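Local coordinates for protein transcriptional regulator, LacI family (Corynebacterium glutamicum, PDB 3H5T) that probably acts as an inositol-dependent transcriptional activator, binding palindromic promoter motifs to control genes of inositol phosphate synthesis and cell wall biogenesis, at residues I71-T76 against L104-A109; V118-L123 against D141-A146; A127-V132 against R150-V155; L195-D200 against W248-Q253. All coordinates share one frame; numbering follows the deposited sequence.

Contact 1 (I71-T76 against L104-A109)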
# COMPACT_ATOMS: atom_id res chain seq x y z
N ILE A 71 9.58 -11.74 11.75
CA ILE A 71 9.97 -10.83 10.67
C ILE A 71 9.40 -9.44 10.98
O ILE A 71 8.36 -9.32 11.63
CB ILE A 71 9.44 -11.29 9.27
CG1 ILE A 71 7.92 -11.21 9.22
CG2 ILE A 71 9.92 -12.71 8.98
CD1 ILE A 71 7.33 -11.55 7.86
N GLY A 72 10.09 -8.40 10.52
CA GLY A 72 9.62 -7.05 10.78
C GLY A 72 9.21 -6.27 9.54
O GLY A 72 9.41 -6.72 8.40
N VAL A 73 8.62 -5.10 9.77
CA VAL A 73 8.19 -4.21 8.70
C VAL A 73 8.53 -2.80 9.16
O VAL A 73 7.97 -2.30 10.13
CB VAL A 73 6.67 -4.32 8.45
CG1 VAL A 73 6.26 -3.37 7.32
CG2 VAL A 73 6.31 -5.74 8.08
N LEU A 74 9.47 -2.17 8.45
CA LEU A 74 9.88 -0.82 8.79
C LEU A 74 8.93 0.15 8.15
O LEU A 74 8.80 0.19 6.93
CB LEU A 74 11.30 -0.55 8.32
CG LEU A 74 11.87 0.78 8.80
CD1 LEU A 74 13.20 0.54 9.52
CD2 LEU A 74 12.04 1.71 7.63
N LEU A 75 8.27 0.95 8.98
CA LEU A 75 7.31 1.93 8.52
C LEU A 75 7.85 3.32 8.87
O LEU A 75 8.08 3.63 10.04
CB LEU A 75 5.96 1.69 9.23
CG LEU A 75 4.67 2.21 8.58
CD1 LEU A 75 4.49 1.55 7.24
CD2 LEU A 75 3.48 1.87 9.45
N THR A 76 8.07 4.14 7.85
CA THR A 76 8.58 5.48 8.08
C THR A 76 7.39 6.43 8.39
O THR A 76 7.31 7.56 7.93
CB THR A 76 9.42 5.93 6.84
OG1 THR A 76 10.39 6.89 7.26
CG2 THR A 76 8.55 6.53 5.75
N LEU A 104 5.04 -10.94 13.53
CA LEU A 104 5.24 -9.78 12.65
C LEU A 104 5.47 -8.54 13.52
O LEU A 104 4.59 -8.14 14.27
CB LEU A 104 4.02 -9.58 11.75
CG LEU A 104 4.06 -8.42 10.74
CD1 LEU A 104 5.33 -8.50 9.92
CD2 LEU A 104 2.84 -8.46 9.84
N THR A 105 6.65 -7.96 13.42
CA THR A 105 6.99 -6.79 14.22
C THR A 105 7.02 -5.50 13.43
O THR A 105 7.88 -5.31 12.56
CB THR A 105 8.35 -7.02 14.88
OG1 THR A 105 8.23 -8.08 15.83
CG2 THR A 105 8.85 -5.76 15.56
N LEU A 106 6.09 -4.60 13.74
CA LEU A 106 6.01 -3.31 13.07
C LEU A 106 7.02 -2.39 13.74
O LEU A 106 7.02 -2.25 14.97
CB LEU A 106 4.60 -2.74 13.19
CG LEU A 106 3.49 -3.63 12.62
CD1 LEU A 106 2.14 -3.02 12.94
CD2 LEU A 106 3.68 -3.77 11.12
N ILE A 107 7.88 -1.77 12.93
CA ILE A 107 8.93 -0.88 13.41
C ILE A 107 8.64 0.56 12.97
O ILE A 107 8.75 0.88 11.78
CB ILE A 107 10.33 -1.28 12.82
CG1 ILE A 107 10.54 -2.79 12.91
CG2 ILE A 107 11.45 -0.61 13.59
CD1 ILE A 107 11.76 -3.27 12.11
N PRO A 108 8.25 1.43 13.91
CA PRO A 108 7.94 2.84 13.63
C PRO A 108 9.20 3.68 13.46
O PRO A 108 9.90 3.95 14.43
CB PRO A 108 7.16 3.28 14.87
CG PRO A 108 6.70 2.00 15.50
CD PRO A 108 7.87 1.09 15.28
N ALA A 109 9.48 4.12 12.24
CA ALA A 109 10.67 4.92 12.00
C ALA A 109 10.28 6.36 11.69
O ALA A 109 9.43 6.61 10.84
CB ALA A 109 11.47 4.34 10.85
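Leu104 turns its CG anti to the backbone N (chi1 -179°), and this carries CD1 over the neighbouring strand to where it touches both Ile71 and Val73. On Val73 it is CG2, the branch beside the backbone N, that meets it: Val73 CG2 lies 3.5 Å from Leu104 CD1, while Ile71 CG1 sits 3.8 Å from the same methyl. Further along this face, Leu106 CD2 leans to 4.0 Å from Val73 CB. The other face carries Leu74 and Ile107, and Leu74 CG packs 4.1 Å from Ala109 CB. Beneath the side chains the two strands run parallel in unbroken register. Five backbone bonds join them in the alternating parallel pattern, from Thr105 N to Ile71 O (2.8 Å) through Leu75 N to Ile107 O (2.8 Å) to Ala109 N on Leu75 O (2.7 Å). The other edge of strand 70-75 pairs with strand 132-135, and helix 81-84 covers the face of Leu75 and Leu106. Strand 103-108 is an outermost strand of the sheet within this chain. Its pairing satisfies alternate peptide groups of both strands, and the side-chain contacts across the strands are mainly apolar.

Contact 2 (V118-L123 against D141-A146)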
# COMPACT_ATOMS: atom_id res chain seq x y z
N VAL A 118 23.03 7.54 13.80
CA VAL A 118 23.09 6.90 15.11
C VAL A 118 21.68 6.61 15.63
O VAL A 118 21.44 5.60 16.29
CB VAL A 118 23.83 7.76 16.16
CG1 VAL A 118 23.08 9.05 16.42
CG2 VAL A 118 23.97 6.97 17.45
N SER A 119 20.73 7.49 15.32
CA SER A 119 19.36 7.29 15.76
C SER A 119 18.75 6.11 15.00
O SER A 119 18.15 5.22 15.59
CB SER A 119 18.52 8.54 15.49
OG SER A 119 19.07 9.68 16.14
N ALA A 120 18.93 6.11 13.68
CA ALA A 120 18.39 5.05 12.83
C ALA A 120 19.00 3.69 13.15
O ALA A 120 18.29 2.68 13.18
CB ALA A 120 18.63 5.40 11.37
N GLN A 121 20.30 3.67 13.41
CA GLN A 121 21.00 2.43 13.70
C GLN A 121 20.64 1.81 15.05
O GLN A 121 20.70 0.60 15.21
CB GLN A 121 22.51 2.66 13.57
CG GLN A 121 22.88 3.13 12.15
CD GLN A 121 24.33 3.57 11.99
OE1 GLN A 121 24.92 4.18 12.88
NE2 GLN A 121 24.91 3.26 10.82
N GLN A 122 20.24 2.64 16.01
CA GLN A 122 19.83 2.12 17.31
C GLN A 122 18.43 1.52 17.19
O GLN A 122 18.11 0.52 17.82
CB GLN A 122 19.81 3.21 18.37
CG GLN A 122 21.18 3.63 18.82
CD GLN A 122 21.14 4.52 20.04
OE1 GLN A 122 22.18 4.89 20.59
NE2 GLN A 122 19.93 4.87 20.48
N LEU A 123 17.60 2.15 16.37
CA LEU A 123 16.25 1.64 16.17
C LEU A 123 16.38 0.27 15.51
O LEU A 123 15.86 -0.72 16.01
CB LEU A 123 15.45 2.59 15.26
CG LEU A 123 14.06 2.06 14.89
CD1 LEU A 123 13.29 1.75 16.17
CD2 LEU A 123 13.30 3.09 14.04
N ASP A 141 17.08 7.26 2.87
CA ASP A 141 16.64 7.21 4.26
C ASP A 141 17.73 6.51 5.09
O ASP A 141 18.17 5.40 4.76
CB ASP A 141 15.32 6.45 4.36
CG ASP A 141 14.75 6.45 5.76
OD1 ASP A 141 13.97 7.36 6.10
OD2 ASP A 141 15.09 5.53 6.53
N PRO A 142 18.16 7.14 6.19
CA PRO A 142 19.20 6.52 7.02
C PRO A 142 18.86 5.15 7.59
O PRO A 142 19.75 4.41 7.99
CB PRO A 142 19.45 7.58 8.09
CG PRO A 142 18.12 8.23 8.24
CD PRO A 142 17.66 8.38 6.80
N HIS A 143 17.58 4.80 7.63
CA HIS A 143 17.18 3.49 8.15
C HIS A 143 17.59 2.40 7.17
O HIS A 143 17.95 1.29 7.57
CB HIS A 143 15.67 3.47 8.42
CG HIS A 143 15.25 4.44 9.48
ND1 HIS A 143 15.47 4.21 10.82
CD2 HIS A 143 14.74 5.68 9.39
CE1 HIS A 143 15.12 5.28 11.51
NE2 HIS A 143 14.67 6.19 10.67
N ILE A 144 17.56 2.73 5.88
CA ILE A 144 17.97 1.79 4.84
C ILE A 144 19.44 1.44 5.08
O ILE A 144 19.81 0.26 5.09
CB ILE A 144 17.84 2.42 3.43
CG1 ILE A 144 16.37 2.69 3.11
CG2 ILE A 144 18.48 1.49 2.39
CD1 ILE A 144 15.51 1.46 3.04
N ASP A 145 20.27 2.46 5.28
CA ASP A 145 21.70 2.26 5.53
C ASP A 145 21.93 1.49 6.83
O ASP A 145 22.83 0.65 6.92
CB ASP A 145 22.45 3.60 5.61
CG ASP A 145 22.26 4.46 4.36
OD1 ASP A 145 22.45 3.95 3.23
OD2 ASP A 145 21.92 5.65 4.50
N ALA A 146 21.11 1.77 7.84
CA ALA A 146 21.22 1.09 9.11
C ALA A 146 20.94 -0.40 8.94
O ALA A 146 21.62 -1.24 9.52
CB ALA A 146 20.26 1.69 10.13
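Helices 117-125 and 142-150, which each link strands in the parallel part of the sheet in the lobe containing strand 70-75, meet here through Ala120 and the ring of His143. Their local axes come within 8.2 Å and cross at -52°, an approach consistent with the small residues Ala120 and Ala146 at the interface. Ala120 CB lies over one face of the imidazole, 3.7 Å from its centroid and displaced toward the ND1 and CE1 rim, a CH-pi contact. CG of His143 is anti to its carbonyl carbon (chi1 -64°), which brings the ring in front of the alanine. Leu123 reaches the ring obliquely, with its CD2 3.8 Å from His143 CE1. One turn further along helix 142-150, Ala146 CB settles against the aliphatic part of Gln121, 3.6 Å from Gln121 CG; beyond CG the chain runs on, extended, away from the alanine. Pro142, the first residue of the helix, adds its CB, 4.0 Å from Ala120 CB. The same alanine methyl therefore touches the proline, the histidine and, at 4.2 Å, Ala146 CB. Ala109, at the end of strand 103-108, touches both His143 and Leu123, tying the helix pair to the sheet. Two neighbouring connecting helices packed through alanines and a histidine ring above the parallel part of a sheet are what successive beta-alpha-beta units produce in the Rossmann-like lobes of periplasmic-binding-protein folds.

Contact 3 (A127-V132 against R150-V155)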
# COMPACT_ATOMS: atom_id res chain seq x y z
N ALA A 127 15.77 -4.16 16.71
CA ALA A 127 14.60 -4.81 16.15
C ALA A 127 14.92 -6.31 16.22
O ALA A 127 15.84 -6.79 15.56
CB ALA A 127 14.38 -4.37 14.69
N ALA A 128 14.16 -7.03 17.04
CA ALA A 128 14.36 -8.47 17.23
C ALA A 128 13.76 -9.28 16.09
O ALA A 128 12.85 -10.09 16.31
CB ALA A 128 13.73 -8.90 18.55
N VAL A 129 14.30 -9.09 14.89
CA VAL A 129 13.78 -9.80 13.73
C VAL A 129 14.86 -10.47 12.90
O VAL A 129 16.02 -10.05 12.92
CB VAL A 129 12.96 -8.85 12.83
CG1 VAL A 129 11.79 -8.29 13.61
CG2 VAL A 129 13.84 -7.71 12.32
N ASP A 130 14.47 -11.52 12.17
CA ASP A 130 15.39 -12.27 11.31
C ASP A 130 15.41 -11.65 9.91
O ASP A 130 16.25 -11.99 9.09
CB ASP A 130 14.95 -13.73 11.19
CG ASP A 130 14.94 -14.47 12.53
OD1 ASP A 130 15.97 -14.44 13.25
OD2 ASP A 130 13.91 -15.10 12.85
N GLY A 131 14.45 -10.77 9.65
CA GLY A 131 14.37 -10.13 8.35
C GLY A 131 13.45 -8.92 8.38
O GLY A 131 12.67 -8.76 9.32
N VAL A 132 13.54 -8.07 7.37
CA VAL A 132 12.70 -6.89 7.36
C VAL A 132 12.12 -6.53 5.99
O VAL A 132 12.81 -6.55 4.98
CB VAL A 132 13.47 -5.66 7.89
CG1 VAL A 132 14.69 -5.41 7.04
CG2 VAL A 132 12.56 -4.43 7.91
N ARG A 150 23.67 -3.66 9.34
CA ARG A 150 23.41 -4.77 10.24
C ARG A 150 23.40 -6.08 9.43
O ARG A 150 23.43 -7.18 9.99
CB ARG A 150 22.07 -4.56 10.96
CG ARG A 150 21.63 -5.75 11.81
CD ARG A 150 20.32 -5.51 12.57
NE ARG A 150 19.89 -6.75 13.21
CZ ARG A 150 18.90 -6.85 14.10
NH1 ARG A 150 18.22 -5.77 14.47
NH2 ARG A 150 18.60 -8.03 14.63
N GLY A 151 23.37 -5.96 8.11
CA GLY A 151 23.35 -7.14 7.27
C GLY A 151 22.06 -7.92 7.43
O GLY A 151 22.04 -9.15 7.37
N LEU A 152 20.96 -7.19 7.64
CA LEU A 152 19.64 -7.79 7.83
C LEU A 152 18.98 -8.08 6.48
O LEU A 152 18.82 -7.18 5.65
CB LEU A 152 18.76 -6.84 8.64
CG LEU A 152 17.47 -7.32 9.30
CD1 LEU A 152 17.77 -8.42 10.31
CD2 LEU A 152 16.78 -6.14 9.99
N PRO A 153 18.61 -9.35 6.22
CA PRO A 153 17.97 -9.68 4.94
C PRO A 153 16.78 -8.74 4.76
O PRO A 153 15.94 -8.61 5.65
CB PRO A 153 17.53 -11.13 5.14
CG PRO A 153 18.55 -11.67 6.08
CD PRO A 153 18.72 -10.54 7.08
N ALA A 154 16.70 -8.08 3.61
CA ALA A 154 15.60 -7.16 3.41
C ALA A 154 15.04 -7.09 2.01
O ALA A 154 15.77 -7.25 1.02
CB ALA A 154 16.02 -5.78 3.86
N VAL A 155 13.74 -6.86 1.94
CA VAL A 155 13.03 -6.73 0.68
C VAL A 155 12.36 -5.35 0.74
O VAL A 155 11.90 -4.92 1.80
CB VAL A 155 11.95 -7.81 0.51
CG1 VAL A 155 10.95 -7.73 1.67
CG2 VAL A 155 11.21 -7.60 -0.80
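A single backbone carbonyl, that of Ala127, takes both terminal nitrogens of Arg150, a fork that joins a helix end to a loop. The stronger bond is Arg150 NH1 to Ala127 O at 2.8 Å; the one from Arg150 NH2, at 3.2 Å, is weak. The oxygen sits at the edge of the guanidinium, 19° out of its plane. The arginine gets there because its chain is extended all the way from CG to NE, with CG anti to the backbone N (chi1 174°). NH1 also bonds Val124 O, so the guanidinium ties the last turn of helix 117-125 (Val124) to the loop that follows (Ala127). Just past the arginine, Gly151 ends helix 142-150 in a Schellman motif with positive phi, and the chain turns back toward the sheet.

Leu152 follows, and its two methyls divide the work. CD1 faces the backbone around Val129 O, while CD2 meets Val132 CG1 at 3.7 Å, the two side chains crossing at about a right angle. Val132 CG1 also lies 3.5 Å from Ala154 CB, on a face closed by Ile147 of helix 142-150. Here the strands begin to pair: Val132 N bonds Pro153 O at 3.0 Å, nearly along the C=O axis, and Val155 N returns to Val132 O at 3.2 Å. Those two bonds frame the first parallel bridge between strands 132-135 and 154-157, the two strands of a beta-alpha-beta unit whose connecting helix is 142-150.

Contact 4 (L195-D200 against W248-Q253)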
# COMPACT_ATOMS: atom_id res chain seq x y z
N LEU A 195 -2.53 16.79 -6.24
CA LEU A 195 -2.35 16.66 -4.80
C LEU A 195 -1.44 15.46 -4.51
O LEU A 195 -1.57 14.42 -5.15
CB LEU A 195 -3.69 16.45 -4.09
CG LEU A 195 -4.61 17.67 -4.03
CD1 LEU A 195 -5.92 17.33 -3.34
CD2 LEU A 195 -3.91 18.79 -3.31
N SER A 196 -0.53 15.62 -3.56
CA SER A 196 0.41 14.56 -3.20
C SER A 196 0.65 14.46 -1.72
O SER A 196 0.35 15.38 -0.95
CB SER A 196 1.76 14.80 -3.87
OG SER A 196 1.73 14.48 -5.25
N ILE A 197 1.22 13.33 -1.31
CA ILE A 197 1.59 13.15 0.09
C ILE A 197 3.11 13.39 0.15
O ILE A 197 3.69 13.83 -0.84
CB ILE A 197 1.17 11.75 0.64
CG1 ILE A 197 1.61 10.62 -0.30
CG2 ILE A 197 -0.34 11.71 0.81
CD1 ILE A 197 1.37 9.26 0.30
N ARG A 198 3.74 13.10 1.28
CA ARG A 198 5.18 13.36 1.46
C ARG A 198 6.12 13.18 0.26
O ARG A 198 6.26 12.09 -0.28
CB ARG A 198 5.72 12.56 2.63
CG ARG A 198 7.03 13.11 3.20
CD ARG A 198 7.42 12.38 4.47
NE ARG A 198 6.28 12.29 5.39
CZ ARG A 198 5.84 11.15 5.91
NH1 ARG A 198 6.44 10.00 5.61
NH2 ARG A 198 4.80 11.14 6.72
N LEU A 199 6.77 14.28 -0.13
CA LEU A 199 7.71 14.26 -1.25
C LEU A 199 9.17 14.21 -0.78
O LEU A 199 10.04 13.77 -1.54
CB LEU A 199 7.49 15.49 -2.15
CG LEU A 199 6.27 15.46 -3.10
CD1 LEU A 199 5.89 16.87 -3.57
CD2 LEU A 199 6.59 14.56 -4.30
N ASP A 200 9.45 14.65 0.45
CA ASP A 200 10.81 14.66 0.96
C ASP A 200 10.89 14.72 2.49
O ASP A 200 9.88 14.87 3.17
CB ASP A 200 11.58 15.85 0.37
CG ASP A 200 13.04 15.52 0.10
OD1 ASP A 200 13.59 14.62 0.78
OD2 ASP A 200 13.64 16.16 -0.80
N TRP A 248 2.50 16.79 4.21
CA TRP A 248 3.58 15.97 4.72
C TRP A 248 3.08 14.75 5.50
O TRP A 248 3.61 13.65 5.37
CB TRP A 248 4.49 16.82 5.60
CG TRP A 248 5.87 16.29 5.69
CD1 TRP A 248 6.82 16.31 4.72
CD2 TRP A 248 6.48 15.69 6.84
NE1 TRP A 248 7.98 15.75 5.19
CE2 TRP A 248 7.80 15.36 6.49
CE3 TRP A 248 6.02 15.38 8.13
CZ2 TRP A 248 8.69 14.75 7.38
CZ3 TRP A 248 6.91 14.77 9.02
CH2 TRP A 248 8.22 14.46 8.64
N ILE A 249 2.05 14.97 6.32
CA ILE A 249 1.46 13.89 7.09
C ILE A 249 0.18 13.47 6.38
O ILE A 249 -0.65 14.31 6.03
CB ILE A 249 1.14 14.35 8.53
CG1 ILE A 249 2.44 14.59 9.28
CG2 ILE A 249 0.28 13.32 9.25
CD1 ILE A 249 2.28 15.33 10.58
N ASN A 250 0.03 12.17 6.13
CA ASN A 250 -1.16 11.66 5.44
C ASN A 250 -2.24 11.25 6.45
O ASN A 250 -2.23 10.12 6.95
CB ASN A 250 -0.77 10.48 4.54
CG ASN A 250 -1.90 10.05 3.60
OD1 ASN A 250 -2.59 10.88 3.02
ND2 ASN A 250 -2.07 8.75 3.43
N ASN A 251 -3.13 12.19 6.76
CA ASN A 251 -4.25 12.00 7.70
C ASN A 251 -5.56 12.38 7.05
O ASN A 251 -5.59 13.02 6.00
CB ASN A 251 -4.13 12.91 8.92
CG ASN A 251 -3.06 12.47 9.86
OD1 ASN A 251 -2.90 13.05 10.94
ND2 ASN A 251 -2.32 11.45 9.48
N ARG A 252 -6.65 12.03 7.70
CA ARG A 252 -7.97 12.37 7.21
C ARG A 252 -8.10 13.89 7.34
O ARG A 252 -8.68 14.54 6.48
CB ARG A 252 -9.04 11.65 8.04
CG ARG A 252 -10.47 11.90 7.58
CD ARG A 252 -11.45 11.04 8.36
NE ARG A 252 -12.84 11.41 8.11
CZ ARG A 252 -13.38 12.58 8.45
NH1 ARG A 252 -12.64 13.50 9.06
NH2 ARG A 252 -14.66 12.83 8.19
N GLN A 253 -7.53 14.44 8.41
CA GLN A 253 -7.58 15.88 8.66
C GLN A 253 -6.66 16.70 7.76
O GLN A 253 -7.01 17.80 7.35
CB GLN A 253 -7.24 16.17 10.13
CG GLN A 253 -7.34 17.64 10.50
CD GLN A 253 -8.74 18.21 10.30
OE1 GLN A 253 -9.74 17.62 10.73
NE2 GLN A 253 -8.82 19.37 9.64
O HOH W 1 2.50 11.97 3.66
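The indole of Trp248 carries the side chain of Arg198 across one face and receives Asp200 O at its edge. NE of Arg198 stands over the centre of the ring system, CD lies 3.8 Å from the centroid of the five-membered ring in a CH-pi contact, and CZ is 4.6 Å from that of the six-membered ring, a cation-pi pair. The guanidinium is not flat on the indole: the two planes are 57° apart. A bend at chi3 (-48°) in an otherwise extended chain turns it this way, and Arg198 NE (3.0 Å) and NH2 each make a weak bond to Trp248 O. At the indole edge Trp248 NE1 donates to Asp200 O at 2.9 Å, which helps set the rotation of the ring. One water lies over a guanidinium face, offset toward the rim; it accepts from Arg198 N (2.9 Å) and donates to Trp248 O (2.6 Å), so that carbonyl is engaged by both side chain and solvent.

Apart from this cluster, Ile197 CG2 packs against the carboxamide of Asn250, 3.3 Å from Asn250 OD1. The strongest partner of the arginine lies elsewhere: its NH1 forms a salt bridge to Glu77, just past the strand 70-75 of the other lobe. Arg198 thus links the two lobes, consistent with a place at the cleft between them; its charge is probably balanced by Glu77 and further favoured by the pi face of the indole.

Overall arrangement
Contacts 1, 2 and 3 belong to one lobe of the regulator, and contact 4 to the other. Contacts 1 and 3 join strands of the same mixed sheet, their centres about 10 Å apart, and Gly72 probably hydrogen-bonds Gly131 between them. Contact 2 packs the connecting helices together beside this sheet, about 13 Å from contact 1 and 12 Å from contact 3. Along the chain contact 1 closes first, contacts 2 and 3 then alternate, and contact 4 follows on the second sheet, its centre about 28 Å from that of contact 3. It meets contact 1 where Thr76 packs near Arg198, at the cleft between lobes where LacI-type regulators generally bind their effectors.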